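Local atomic coordinates of probable LRR receptor-like serine/threonine-protein kinase At4g26540 (Arabidopsis thaliana, PDB entry 5HZ0), a protein that acts as a root peptide hormone receptor kinase that binds RGF peptides through its extracellular leucine-rich repeats and pairs with SERK co-receptors to maintain the root stem cell niche. Residues W334-T339 with S358-S363; A354-Y359 with K378-S383; K37-L42 with T61-L66; K55-F60 with V79-L84. The protein carries 5 engineered substitutions. All coordinates share one frame; numbering follows the deposited sequence.

In the fold
All four contacts join neighbouring leucine-rich repeats in the extracellular solenoid. Contacts 1 and 2 share Ser-358 and Tyr-359 and touch one another. Contact 2 is buried; contacts 1, 3 and 4 are only partly so. Contact 2 pairs the strands 354-356 and 378-380, and contact 1 joins the turns further along the repeats. Both include residues that recognise the peptide, so polar groups there serve the hormone as well as the fold. Contacts 3 and 4 lie near the N-terminal end, their centres about 62 to 65 Å from those of the first two. Contact 3 is strand pairing with a leucine core. Contact 4 packs two 3-10 segments together, apolar inside, charged outside. Leucines and isoleucines of both meet.

Contact 1. Residues W334-T339 with S358-S363; sequences WQNKLT and SYNSLS
The side-chain amide of Gln-335 and the ring of Tyr-359 lie with their planes 23° apart. The two side chains slant across each other, and Gln-335 OE1 comes to 3.9 Å from Tyr-359 CG. The indole of Trp-334 also approaches this ring obliquely, with its CE3 4.4 Å from Tyr-359 CD2. The rest of the indole leads away, and its NE1 is hydrogen-bonded to the backbone of the bound peptide. Trp-334, Ser-358 and Tyr-359 all belong to the peptide recognition motifs, and all three touch the hormone. In the backbone, Gln-335 N donates to Ser-358 O (2.9 Å) and Asn-336 N to Tyr-359 O (3.1 Å).

Asn-336 and Asn-360 are the consensus asparagines of successive leucine-rich repeats, one repeat apart. Asn-360 has CG beside its backbone N (chi1 -76°), which directs the amide at the turn of 334-339. Its OD1 accepts from Leu-338 N at 2.9 Å, with the donor tilted 29° from the carbonyl plane. Its ND2 binds Leu-357 O and, weakly, Ala-333 O. Replacing it with a leucine would probably leave Leu-338 N and Leu-357 O without these partners and the turn of 334-339 less firmly held. Further on, Ser-361 N donates to Leu-338 O (2.8 Å). Leu-338 CB packs on Leu-362 CD2 at 4.1 Å, and Thr-339 CG2 meets Ser-361 CB at 3.6 Å.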
# COMPACT_ATOMS: atom_id res chain seq x y z
N TRP A 334 -8.34 2.69 -12.32
CA TRP A 334 -7.56 1.64 -13.00
C TRP A 334 -8.17 0.23 -12.91
O TRP A 334 -8.92 -0.07 -11.99
CB TRP A 334 -6.07 1.65 -12.60
CG TRP A 334 -5.74 1.43 -11.15
CD1 TRP A 334 -5.79 2.35 -10.13
CD2 TRP A 334 -5.25 0.21 -10.55
NE1 TRP A 334 -5.39 1.77 -8.94
CE2 TRP A 334 -5.05 0.46 -9.18
CE3 TRP A 334 -4.97 -1.07 -11.05
CZ2 TRP A 334 -4.58 -0.52 -8.30
CZ3 TRP A 334 -4.51 -2.04 -10.18
CH2 TRP A 334 -4.32 -1.76 -8.82
N GLN A 335 -7.85 -0.60 -13.90
CA GLN A 335 -8.38 -1.97 -14.01
C GLN A 335 -9.89 -1.96 -14.06
O GLN A 335 -10.58 -2.48 -13.17
CB GLN A 335 -7.86 -2.88 -12.88
CG GLN A 335 -8.11 -4.37 -13.08
CD GLN A 335 -7.56 -4.88 -14.41
OE1 GLN A 335 -6.37 -5.19 -14.52
NE2 GLN A 335 -8.42 -4.94 -15.43
N ASN A 336 -10.40 -1.37 -15.13
CA ASN A 336 -11.81 -1.42 -15.46
C ASN A 336 -12.01 -1.65 -16.96
O ASN A 336 -11.07 -1.98 -17.68
CB ASN A 336 -12.52 -0.12 -15.04
CG ASN A 336 -12.91 -0.13 -13.61
OD1 ASN A 336 -13.80 -0.89 -13.21
ND2 ASN A 336 -12.23 0.69 -12.79
N LYS A 337 -13.25 -1.52 -17.40
CA LYS A 337 -13.62 -1.51 -18.82
C LYS A 337 -13.83 -0.12 -19.47
O LYS A 337 -14.58 -0.01 -20.46
CB LYS A 337 -14.79 -2.45 -19.08
CG LYS A 337 -14.37 -3.83 -19.46
CD LYS A 337 -13.77 -4.60 -18.32
CE LYS A 337 -13.27 -5.94 -18.86
NZ LYS A 337 -12.25 -6.60 -17.99
N LEU A 338 -13.35 0.95 -18.85
CA LEU A 338 -13.53 2.30 -19.40
C LEU A 338 -13.06 2.46 -20.85
O LEU A 338 -11.97 2.00 -21.20
CB LEU A 338 -12.80 3.33 -18.53
CG LEU A 338 -13.17 3.46 -17.06
CD1 LEU A 338 -12.24 4.47 -16.40
CD2 LEU A 338 -14.62 3.86 -16.87
N THR A 339 -13.87 3.13 -21.69
CA THR A 339 -13.49 3.47 -23.07
C THR A 339 -13.62 4.95 -23.36
O THR A 339 -14.08 5.72 -22.53
CB THR A 339 -14.41 2.79 -24.10
OG1 THR A 339 -15.77 3.09 -23.77
CG2 THR A 339 -14.20 1.28 -24.12
N SER A 358 -4.91 3.44 -15.49
CA SER A 358 -4.30 2.29 -16.19
C SER A 358 -5.24 1.11 -16.35
O SER A 358 -6.23 0.98 -15.64
CB SER A 358 -3.05 1.77 -15.45
OG SER A 358 -2.08 2.77 -15.20
N TYR A 359 -4.92 0.26 -17.32
CA TYR A 359 -5.67 -0.98 -17.55
C TYR A 359 -7.14 -0.71 -17.84
O TYR A 359 -8.04 -1.17 -17.14
CB TYR A 359 -5.53 -1.96 -16.37
CG TYR A 359 -4.12 -2.44 -16.14
CD1 TYR A 359 -3.54 -3.40 -16.98
CD2 TYR A 359 -3.37 -1.97 -15.08
CE1 TYR A 359 -2.24 -3.85 -16.78
CE2 TYR A 359 -2.08 -2.40 -14.87
CZ TYR A 359 -1.53 -3.34 -15.71
OH TYR A 359 -0.25 -3.76 -15.47
N ASN A 360 -7.35 0.01 -18.94
CA ASN A 360 -8.66 0.21 -19.50
C ASN A 360 -8.55 0.19 -21.01
O ASN A 360 -7.53 -0.20 -21.58
CB ASN A 360 -9.26 1.55 -19.06
CG ASN A 360 -9.76 1.53 -17.63
OD1 ASN A 360 -10.82 0.99 -17.36
ND2 ASN A 360 -9.00 2.13 -16.71
N SER A 361 -9.64 0.56 -21.66
CA SER A 361 -9.71 0.75 -23.09
C SER A 361 -9.63 2.18 -23.61
O SER A 361 -10.03 2.45 -24.74
CB SER A 361 -10.87 -0.01 -23.68
OG SER A 361 -10.50 -1.36 -23.73
N LEU A 362 -9.22 3.12 -22.76
CA LEU A 362 -9.16 4.52 -23.15
C LEU A 362 -8.42 4.73 -24.48
O LEU A 362 -7.35 4.16 -24.71
CB LEU A 362 -8.51 5.34 -22.04
CG LEU A 362 -9.25 5.22 -20.71
CD1 LEU A 362 -8.40 5.75 -19.56
CD2 LEU A 362 -10.59 5.92 -20.82
N SER A 363 -9.02 5.53 -25.35
CA SER A 363 -8.42 5.84 -26.64
C SER A 363 -8.29 7.34 -26.84
O SER A 363 -8.63 8.11 -25.97
CB SER A 363 -9.19 5.19 -27.80
OG SER A 363 -10.58 5.10 -27.53

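Contact 2. Residues A354-Y359 with K378-S383; sequences AIDLSY and KLLLLS
Asp-356 meets Leu-380 because its CG stands opposite the backbone N (chi1 -168°), which swings the carboxylate across the leucine. Its OD2 lies 3.3 Å from Leu-380 CD1. Leu-382 has CG between its backbone N and carbonyl carbon (chi1 68°), and from there its CD1 reaches the ring of Tyr-359, 3.6 Å from CE2. Ser-383 touches the same ring at another atom, with OG 3.5 Å from Tyr-359 CD1.

Asp-356 OD1 takes two bonds from Ser-358, one from OG and one from the backbone N. The second closes an Asx turn. These bonds fix the carboxylate, and OD2 is hydrogen-bonded to the backbone of the bound peptide. Ser-358 thus positions a group that holds the hormone. With an alanine in place of Asp-356, the peptide backbone would probably lose its mate and Ser-358 would be left free to turn.

Strands 354-356 and 378-380 run parallel, their axes 10° apart. Ile-355 N donates to Lys-378 O (2.9 Å), Leu-380 N to Ile-355 O (2.9 Å), and Leu-357 N to Leu-380 O (2.8 Å). Beyond the strands, Tyr-359 N binds Leu-382 O. Ile-355 and Leu-379 point to the other face from Asp-356, and Ile-355 CB meets Leu-379 CD1 at 4.2 Å. Leu-357 CB packs on Leu-381 CD2 at 3.9 Å.

Lys-378 NZ bonds a polar side chain of the peptide. Such an arrangement belongs to the parallel sheet on the inner surface of a leucine-rich repeat solenoid, here used as the hormone-binding surface.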
# COMPACT_ATOMS: atom_id res chain seq x y z
N ALA A 354 -3.21 12.83 -7.84
CA ALA A 354 -2.94 11.52 -8.42
C ALA A 354 -4.06 11.09 -9.34
O ALA A 354 -5.23 11.01 -8.94
CB ALA A 354 -2.73 10.48 -7.33
N ILE A 355 -3.71 10.82 -10.59
CA ILE A 355 -4.65 10.20 -11.51
C ILE A 355 -4.10 8.82 -11.92
O ILE A 355 -3.01 8.75 -12.49
CB ILE A 355 -4.83 11.07 -12.76
CG1 ILE A 355 -5.34 12.45 -12.38
CG2 ILE A 355 -5.78 10.40 -13.75
CD1 ILE A 355 -5.22 13.46 -13.51
N ASP A 356 -4.81 7.74 -11.60
CA ASP A 356 -4.46 6.43 -12.18
C ASP A 356 -5.66 5.86 -12.94
O ASP A 356 -6.64 5.40 -12.35
CB ASP A 356 -4.00 5.45 -11.09
CG ASP A 356 -3.35 4.16 -11.67
OD1 ASP A 356 -3.54 3.86 -12.87
OD2 ASP A 356 -2.65 3.46 -10.90
N LEU A 357 -5.54 5.93 -14.27
CA LEU A 357 -6.48 5.33 -15.23
C LEU A 357 -6.01 4.03 -15.94
O LEU A 357 -6.62 3.62 -16.94
CB LEU A 357 -6.98 6.40 -16.21
CG LEU A 357 -7.59 7.61 -15.50
CD1 LEU A 357 -8.01 8.69 -16.48
CD2 LEU A 357 -8.77 7.19 -14.62
N SER A 358 -4.91 3.44 -15.49
CA SER A 358 -4.30 2.29 -16.19
C SER A 358 -5.24 1.11 -16.35
O SER A 358 -6.23 0.98 -15.64
CB SER A 358 -3.05 1.77 -15.45
OG SER A 358 -2.08 2.77 -15.20
N TYR A 359 -4.92 0.26 -17.32
CA TYR A 359 -5.67 -0.98 -17.55
C TYR A 359 -7.14 -0.71 -17.84
O TYR A 359 -8.04 -1.17 -17.14
CB TYR A 359 -5.53 -1.96 -16.37
CG TYR A 359 -4.12 -2.44 -16.14
CD1 TYR A 359 -3.54 -3.40 -16.98
CD2 TYR A 359 -3.37 -1.97 -15.08
CE1 TYR A 359 -2.24 -3.85 -16.78
CE2 TYR A 359 -2.08 -2.40 -14.87
CZ TYR A 359 -1.53 -3.34 -15.71
OH TYR A 359 -0.25 -3.76 -15.47
N LYS A 378 1.33 12.20 -9.64
CA LYS A 378 1.26 10.89 -10.26
C LYS A 378 0.30 10.88 -11.42
O LYS A 378 -0.89 11.20 -11.26
CB LYS A 378 0.82 9.85 -9.23
CG LYS A 378 1.79 9.68 -8.09
CD LYS A 378 1.22 8.67 -7.12
CE LYS A 378 2.15 8.41 -5.95
NZ LYS A 378 1.42 7.61 -4.94
N LEU A 379 0.82 10.52 -12.59
CA LEU A 379 -0.03 10.33 -13.76
C LEU A 379 0.23 8.92 -14.30
O LEU A 379 1.33 8.61 -14.79
CB LEU A 379 0.26 11.41 -14.81
CG LEU A 379 -0.52 11.39 -16.14
CD1 LEU A 379 -1.99 11.25 -15.87
CD2 LEU A 379 -0.26 12.65 -17.01
N LEU A 380 -0.77 8.05 -14.18
CA LEU A 380 -0.63 6.67 -14.62
C LEU A 380 -1.75 6.31 -15.57
O LEU A 380 -2.91 6.14 -15.17
CB LEU A 380 -0.67 5.76 -13.40
CG LEU A 380 0.23 6.27 -12.27
CD1 LEU A 380 -0.10 5.60 -10.95
CD2 LEU A 380 1.71 6.07 -12.63
N LEU A 381 -1.37 6.27 -16.84
CA LEU A 381 -2.21 5.94 -17.99
C LEU A 381 -1.87 4.60 -18.68
O LEU A 381 -2.29 4.35 -19.82
CB LEU A 381 -2.24 7.11 -18.98
CG LEU A 381 -2.67 8.48 -18.47
CD1 LEU A 381 -2.74 9.44 -19.63
CD2 LEU A 381 -4.00 8.44 -17.73
N LEU A 382 -1.00 3.82 -18.04
CA LEU A 382 -0.44 2.62 -18.67
C LEU A 382 -1.48 1.59 -19.09
O LEU A 382 -2.58 1.52 -18.53
CB LEU A 382 0.68 2.01 -17.82
CG LEU A 382 0.44 1.35 -16.46
CD1 LEU A 382 0.07 -0.14 -16.58
CD2 LEU A 382 1.66 1.51 -15.59
N SER A 383 -1.15 0.81 -20.11
CA SER A 383 -2.08 -0.19 -20.64
C SER A 383 -3.48 0.34 -21.03
O SER A 383 -4.46 0.11 -20.35
CB SER A 383 -2.22 -1.40 -19.72
OG SER A 383 -3.23 -2.26 -20.23

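Contact 3. Residues K37-L42 with T61-L66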
# COMPACT_ATOMS: atom_id res chain seq x y z
N LYS A 37 -11.03 5.02 54.18
CA LYS A 37 -12.15 4.28 53.60
C LYS A 37 -13.25 5.20 53.07
O LYS A 37 -14.33 4.75 52.71
CB LYS A 37 -12.70 3.25 54.60
CG LYS A 37 -12.01 1.87 54.53
CD LYS A 37 -10.50 1.94 54.80
CE LYS A 37 -9.71 1.12 53.78
NZ LYS A 37 -8.22 1.29 53.91
N SER A 38 -12.98 6.51 53.07
CA SER A 38 -13.90 7.48 52.47
C SER A 38 -13.53 7.93 51.04
O SER A 38 -14.21 8.78 50.48
CB SER A 38 -14.05 8.70 53.38
OG SER A 38 -12.81 9.36 53.54
N LEU A 39 -12.47 7.38 50.47
CA LEU A 39 -11.98 7.77 49.14
C LEU A 39 -13.00 7.50 48.03
O LEU A 39 -13.46 6.36 47.85
CB LEU A 39 -10.68 7.02 48.83
CG LEU A 39 -9.96 7.24 47.50
CD1 LEU A 39 -9.26 8.58 47.48
CD2 LEU A 39 -8.95 6.13 47.26
N THR A 40 -13.36 8.55 47.29
CA THR A 40 -14.31 8.42 46.19
C THR A 40 -13.71 8.20 44.78
O THR A 40 -14.37 7.68 43.88
CB THR A 40 -15.25 9.67 46.16
OG1 THR A 40 -16.61 9.24 46.03
CG2 THR A 40 -14.89 10.62 45.02
N SER A 41 -12.44 8.58 44.62
CA SER A 41 -11.82 8.59 43.29
C SER A 41 -10.34 8.22 43.35
O SER A 41 -9.59 8.82 44.11
CB SER A 41 -12.02 9.97 42.65
OG SER A 41 -11.30 10.10 41.44
N LEU A 42 -9.92 7.23 42.56
CA LEU A 42 -8.53 6.78 42.61
C LEU A 42 -7.88 6.69 41.24
O LEU A 42 -8.23 5.84 40.42
CB LEU A 42 -8.43 5.43 43.33
CG LEU A 42 -7.01 4.86 43.41
CD1 LEU A 42 -6.07 5.87 44.05
CD2 LEU A 42 -6.98 3.52 44.16
N THR A 61 -15.50 1.38 49.36
CA THR A 61 -16.88 1.16 48.98
C THR A 61 -17.44 2.36 48.27
O THR A 61 -18.37 2.24 47.47
CB THR A 61 -17.75 0.80 50.20
OG1 THR A 61 -17.71 1.87 51.16
CG2 THR A 61 -17.21 -0.47 50.86
N GLU A 62 -16.86 3.53 48.54
CA GLU A 62 -17.34 4.78 47.97
C GLU A 62 -16.68 5.12 46.64
O GLU A 62 -16.93 6.17 46.06
CB GLU A 62 -17.15 5.93 48.96
CG GLU A 62 -18.43 6.31 49.70
CD GLU A 62 -19.10 5.10 50.33
OE1 GLU A 62 -18.43 4.38 51.11
OE2 GLU A 62 -20.30 4.87 50.05
N LEU A 63 -15.82 4.22 46.17
CA LEU A 63 -15.17 4.42 44.88
C LEU A 63 -16.16 4.63 43.73
O LEU A 63 -17.16 3.91 43.59
CB LEU A 63 -14.23 3.26 44.57
CG LEU A 63 -12.86 3.71 44.06
CD1 LEU A 63 -12.32 4.85 44.92
CD2 LEU A 63 -11.91 2.52 44.06
N GLU A 64 -15.85 5.62 42.91
CA GLU A 64 -16.69 6.07 41.82
C GLU A 64 -15.86 6.05 40.56
O GLU A 64 -16.32 5.59 39.51
CB GLU A 64 -17.30 7.46 42.11
CG GLU A 64 -18.53 7.40 43.00
CD GLU A 64 -18.95 8.75 43.58
OE1 GLU A 64 -18.79 9.80 42.91
OE2 GLU A 64 -19.44 8.75 44.73
N LEU A 65 -14.70 6.69 40.61
CA LEU A 65 -13.69 6.52 39.57
C LEU A 65 -12.54 5.62 40.04
O LEU A 65 -12.02 5.79 41.14
CB LEU A 65 -13.15 7.88 39.11
CG LEU A 65 -12.25 7.87 37.86
CD1 LEU A 65 -12.49 9.12 37.02
CD2 LEU A 65 -10.77 7.75 38.23
N LEU A 66 -12.17 4.66 39.21
CA LEU A 66 -10.90 3.95 39.37
C LEU A 66 -10.18 3.96 38.02
O LEU A 66 -10.67 3.38 37.05
CB LEU A 66 -11.14 2.50 39.83
CG LEU A 66 -9.93 1.57 40.03
CD1 LEU A 66 -9.04 2.01 41.20
CD2 LEU A 66 -10.36 0.11 40.23
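Leu-42 and Leu-66 lie side by side and point the same way, each with CG opposite its backbone N (chi1 179° in both). This sets Leu-42 CD2 3.9 Å from Leu-66 CD1. Leu-63 starts out away from 37-42, but its end turns back. Its CD1 touches both Leu-39 and Leu-42, at 4.2 Å from Leu-39 CG and near Leu-42 CB. On the other face of the strands, Ser-41 OG lies 3.7 Å from Leu-65 CB.

Thr-40 is the polar centre. Its OG1 is 3.1 Å from Glu-62 O and 3.2 Å from Glu-64 OE2. Glu-64 brings that carboxylate up with CG beside its backbone N (chi1 -82°) and the chain extended beyond it, so that it slants across the threonine. Thr-61 OG1 donates to Glu-62 OE1 from above the carboxylate plane, and Glu-62 OE2 forms a salt bridge with Lys-86.

The leucines keep the three-residue spacing of the leucine-rich repeat consensus. Leu-39 and Leu-42 of one repeat pack on Leu-63 and Leu-66 of the next, and the rows continue to Ile-17 on one side and Leu-90 on the other.

The main chain binds the two repeats as parallel strands. Thr-40 O accepts from Glu-64 N at 2.7 Å and also, weakly, from Leu-65 N at 3.4 Å. Leu-42 N donates to Leu-65 O at 2.9 Å, and the pairing goes on with a backbone hydrogen bond between Leu-42 and Asp-67.

Contact 4. Residues K55-F60 with V79-L84; sequences KEIGDF and VEIFRL
Gly-58 packs against the backbone of Glu-80, its CA 3.2 Å from Glu-80 O. With no side chain at Gly-58 the two segments can pack backbone to backbone; a CB would point toward Glu-80. Beside it, Leu-84 fills the inner side. Its CD2 packs against the backbone of Gly-58 and Phe-60. Ile-57 and Ile-81 lie alongside each other and point the same way, with Ile-57 CG2 3.7 Å from Ile-81 CG1. Both rest on Leu-66 of the strand 65-67. The CD1 of Ile-57 also meets the edge of the Phe-60 ring, in its plane.

These are 3-10 segments on the side of the solenoid away from the strands. Each follows the Ile-Pro of a plant-type leucine-rich repeat. Their own backbone bonds are internal, such as Gly-58 N to Lys-55 O and Arg-83 N to Glu-80 O, and the two segments meet through packing.

The outer side is looser and charged. Glu-80 is bent at its second torsion (chi2 67°), which carries its carboxylate across the aliphatic part of Lys-55. There Glu-80 OE1 is 3.3 Å from Lys-55 CG, but Lys-55 NZ stays 5.9 Å from that oxygen. Arg-83 runs extended, with Glu-80 CG 3.4 Å above one face of its guanidinium group. Asp-59 OD1 and Arg-83 NH1 are 4.9 Å apart, and these charged atoms are not in contact.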
# COMPACT_ATOMS: atom_id res chain seq x y z
N LYS A 55 -6.73 -7.40 45.49
CA LYS A 55 -8.16 -7.64 45.67
C LYS A 55 -8.73 -6.67 46.71
O LYS A 55 -9.92 -6.33 46.69
CB LYS A 55 -8.40 -9.10 46.08
CG LYS A 55 -8.44 -10.13 44.92
CD LYS A 55 -7.13 -10.27 44.14
CE LYS A 55 -7.29 -11.28 42.99
NZ LYS A 55 -6.27 -11.10 41.90
N GLU A 56 -7.85 -6.20 47.59
CA GLU A 56 -8.22 -5.26 48.64
C GLU A 56 -8.82 -3.96 48.09
O GLU A 56 -9.50 -3.23 48.81
CB GLU A 56 -7.00 -4.95 49.53
CG GLU A 56 -6.40 -6.17 50.22
CD GLU A 56 -5.34 -6.86 49.39
OE1 GLU A 56 -4.34 -6.20 49.04
OE2 GLU A 56 -5.51 -8.06 49.07
N ILE A 57 -8.57 -3.69 46.81
CA ILE A 57 -9.18 -2.56 46.10
C ILE A 57 -10.70 -2.56 46.30
O ILE A 57 -11.30 -1.51 46.52
CB ILE A 57 -8.86 -2.60 44.59
CG1 ILE A 57 -7.49 -1.97 44.33
CG2 ILE A 57 -9.94 -1.89 43.78
CD1 ILE A 57 -7.45 -0.47 44.51
N GLY A 58 -11.30 -3.75 46.26
CA GLY A 58 -12.74 -3.88 46.37
C GLY A 58 -13.29 -3.40 47.70
O GLY A 58 -14.51 -3.37 47.89
N ASP A 59 -12.40 -3.01 48.61
CA ASP A 59 -12.82 -2.56 49.94
C ASP A 59 -13.17 -1.07 50.01
O ASP A 59 -13.77 -0.63 50.99
CB ASP A 59 -11.75 -2.89 50.98
CG ASP A 59 -11.52 -4.39 51.16
OD1 ASP A 59 -12.35 -5.19 50.68
OD2 ASP A 59 -10.51 -4.76 51.79
N PHE A 60 -12.83 -0.29 48.99
CA PHE A 60 -13.15 1.13 49.07
C PHE A 60 -14.52 1.24 48.48
O PHE A 60 -14.70 1.30 47.27
CB PHE A 60 -12.18 1.95 48.23
CG PHE A 60 -10.73 1.74 48.57
CD1 PHE A 60 -10.26 1.97 49.86
CD2 PHE A 60 -9.82 1.34 47.60
CE1 PHE A 60 -8.92 1.80 50.17
CE2 PHE A 60 -8.49 1.17 47.90
CZ PHE A 60 -8.04 1.40 49.19
N VAL A 79 -12.15 -10.10 40.92
CA VAL A 79 -13.62 -10.03 40.97
C VAL A 79 -14.11 -9.11 42.10
O VAL A 79 -15.23 -8.58 42.04
CB VAL A 79 -14.25 -11.44 41.13
CG1 VAL A 79 -14.14 -11.91 42.57
CG2 VAL A 79 -15.71 -11.42 40.74
N GLU A 80 -13.27 -8.92 43.11
CA GLU A 80 -13.59 -8.04 44.23
C GLU A 80 -13.71 -6.58 43.76
O GLU A 80 -14.41 -5.77 44.38
CB GLU A 80 -12.55 -8.18 45.33
CG GLU A 80 -12.59 -9.52 46.09
CD GLU A 80 -12.21 -10.73 45.23
OE1 GLU A 80 -11.66 -10.55 44.13
OE2 GLU A 80 -12.47 -11.87 45.67
N ILE A 81 -13.03 -6.26 42.66
CA ILE A 81 -13.15 -4.95 42.03
C ILE A 81 -14.61 -4.66 41.71
O ILE A 81 -15.05 -3.51 41.73
CB ILE A 81 -12.29 -4.87 40.74
CG1 ILE A 81 -11.10 -3.93 40.93
CG2 ILE A 81 -13.12 -4.41 39.54
CD1 ILE A 81 -10.21 -3.86 39.70
N PHE A 82 -15.36 -5.73 41.44
CA PHE A 82 -16.76 -5.60 41.05
C PHE A 82 -17.71 -5.50 42.23
O PHE A 82 -18.93 -5.39 42.05
CB PHE A 82 -17.14 -6.74 40.11
CG PHE A 82 -16.29 -6.79 38.88
CD1 PHE A 82 -16.39 -5.80 37.92
CD2 PHE A 82 -15.37 -7.80 38.71
CE1 PHE A 82 -15.59 -5.83 36.80
CE2 PHE A 82 -14.57 -7.83 37.58
CZ PHE A 82 -14.69 -6.85 36.63
N ARG A 83 -17.15 -5.54 43.44
CA ARG A 83 -17.92 -5.29 44.65
C ARG A 83 -18.23 -3.80 44.80
O ARG A 83 -19.07 -3.42 45.61
CB ARG A 83 -17.17 -5.79 45.88
CG ARG A 83 -16.97 -7.30 45.90
CD ARG A 83 -16.11 -7.75 47.08
NE ARG A 83 -16.14 -9.20 47.24
CZ ARG A 83 -15.41 -9.86 48.13
NH1 ARG A 83 -14.58 -9.20 48.93
NH2 ARG A 83 -15.50 -11.18 48.22
N LEU A 84 -17.60 -2.96 43.99
CA LEU A 84 -17.74 -1.53 44.21
C LEU A 84 -18.97 -1.09 43.45
O LEU A 84 -18.91 -0.80 42.26
CB LEU A 84 -16.52 -0.81 43.64
CG LEU A 84 -15.14 -1.33 44.02
CD1 LEU A 84 -14.06 -0.53 43.32
CD2 LEU A 84 -14.95 -1.28 45.51